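PDB 7C7U: biofilm-associated surface protein from Staphylococcus aureus, which is a cell wall-anchored, calcium-binding adhesin that takes part in biofilm formation, probably by switching into functional amyloid. Local coordinates for residues D232-K237 with P320-V325. Residues are numbered along the deposited sequence; the frame is centred on the assembly and turned at random.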
# COMPACT_ATOMS: atom_id res chain seq x y z
N ASP A 232 -15.06 7.18 8.04
CA ASP A 232 -16.27 7.70 7.39
C ASP A 232 -17.41 6.72 7.54
O ASP A 232 -17.34 5.60 7.00
CB ASP A 232 -16.05 7.97 5.90
CG ASP A 232 -15.00 9.04 5.63
OD1 ASP A 232 -14.82 9.95 6.46
OD2 ASP A 232 -14.37 8.97 4.55
N GLN A 233 -18.49 7.15 8.18
CA GLN A 233 -19.67 6.31 8.31
C GLN A 233 -20.73 6.74 7.29
O GLN A 233 -20.96 7.93 7.09
CB GLN A 233 -20.24 6.39 9.72
CG GLN A 233 -21.49 5.53 9.95
CD GLN A 233 -21.94 5.51 11.40
OE1 GLN A 233 -21.31 6.14 12.25
NE2 GLN A 233 -23.05 4.81 11.68
N GLN A 234 -21.35 5.77 6.63
CA GLN A 234 -22.50 6.01 5.77
C GLN A 234 -23.72 5.36 6.41
O GLN A 234 -23.64 4.24 6.91
CB GLN A 234 -22.30 5.42 4.37
CG GLN A 234 -20.91 5.63 3.76
CD GLN A 234 -20.72 6.99 3.08
OE1 GLN A 234 -21.68 7.70 2.81
NE2 GLN A 234 -19.47 7.34 2.80
N ILE A 235 -24.85 6.07 6.40
CA ILE A 235 -26.14 5.54 6.83
C ILE A 235 -27.10 5.71 5.65
O ILE A 235 -27.51 6.83 5.33
CB ILE A 235 -26.68 6.25 8.07
CG1 ILE A 235 -25.64 6.22 9.19
CG2 ILE A 235 -27.99 5.56 8.58
CD1 ILE A 235 -25.90 7.26 10.28
N MET A 236 -27.44 4.61 5.00
CA MET A 236 -28.36 4.64 3.89
C MET A 236 -29.78 4.80 4.41
O MET A 236 -30.16 4.22 5.44
CB MET A 236 -28.25 3.37 3.06
CG MET A 236 -26.90 3.17 2.37
SD MET A 236 -26.95 1.84 1.15
CE MET A 236 -28.72 1.47 1.19
N LYS A 237 -30.58 5.58 3.70
CA LYS A 237 -31.96 5.86 4.07
C LYS A 237 -32.92 4.88 3.41
O LYS A 237 -32.67 4.38 2.32
CB LYS A 237 -32.37 7.27 3.66
CG LYS A 237 -31.68 8.39 4.42
CD LYS A 237 -32.28 9.74 3.97
CE LYS A 237 -31.55 10.91 4.60
NZ LYS A 237 -32.20 12.20 4.22
N PRO A 320 -33.39 11.73 -0.55
CA PRO A 320 -33.10 10.31 -0.34
C PRO A 320 -31.62 9.99 -0.16
O PRO A 320 -31.27 8.82 0.01
CB PRO A 320 -33.66 9.65 -1.61
CG PRO A 320 -33.47 10.71 -2.67
CD PRO A 320 -33.67 12.04 -1.97
N GLU A 321 -30.75 11.00 -0.13
CA GLU A 321 -29.31 10.77 -0.20
C GLU A 321 -28.76 10.19 1.10
O GLU A 321 -29.16 10.58 2.20
CB GLU A 321 -28.59 12.07 -0.53
CG GLU A 321 -29.18 12.79 -1.75
CD GLU A 321 -28.55 14.16 -2.01
OE1 GLU A 321 -28.01 14.76 -1.05
OE2 GLU A 321 -28.60 14.62 -3.17
N THR A 322 -27.79 9.28 0.96
CA THR A 322 -27.15 8.64 2.11
C THR A 322 -26.52 9.68 3.04
O THR A 322 -25.89 10.64 2.59
CB THR A 322 -26.09 7.66 1.59
OG1 THR A 322 -26.74 6.64 0.82
CG2 THR A 322 -25.33 6.99 2.74
N VAL A 323 -26.69 9.48 4.34
CA VAL A 323 -26.07 10.34 5.35
C VAL A 323 -24.61 9.92 5.54
O VAL A 323 -24.31 8.75 5.75
CB VAL A 323 -26.84 10.26 6.67
CG1 VAL A 323 -26.17 11.10 7.76
CG2 VAL A 323 -28.34 10.70 6.47
N GLY A 324 -23.70 10.89 5.48
CA GLY A 324 -22.28 10.64 5.74
C GLY A 324 -21.86 11.35 7.02
O GLY A 324 -22.32 12.46 7.30
N VAL A 325 -21.00 10.69 7.79
CA VAL A 325 -20.40 11.27 8.99
C VAL A 325 -18.90 10.95 8.96
O VAL A 325 -18.52 9.81 8.72
CB VAL A 325 -21.04 10.74 10.29
CG1 VAL A 325 -20.47 11.47 11.48
CG2 VAL A 325 -22.57 10.93 10.26
O HOH W 1 -29.73 6.69 1.25
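Ile235 and Val323 face each other as a hydrogen-bonded pair in the antiparallel five-stranded sheet where strands 228-237 and 323-331 are neighbours. Two bonds join them: Ile235 N gives to Val323 O at 2.8 Å, and Val323 N returns a bond to Ile235 O at 2.9 Å. Gln233 and Val325 repeat the exchange, and between the two pairs the CA of Gly324 meets Gln233 O at 3.3 Å in a CA-H...O contact. The side chains of Gln233, Ile235, Val323 and Val325 share the buried face, where the Gln233 amide bonds to Tyr253 and Ser213. On the other face packing is looser and partly open to solvent: the bent chain of Gln234 brings OE1 to within 3.7 Å of Thr322 CG2, the two side chains crossing at about a right angle. Past Val323 the direct backbone ladder gives way to a water, which accepts from Lys237 N and donates to Pro320 O. Lys237 stays extended beyond CG, passing its CE 3.4 Å from Glu321 O and delivering NZ to the carbonyls of Phe315, Asn316, Leu319 and Phe241. The same water lies 3.0 Å from Thr322 OG1, the third atom it hydrogen-bonds.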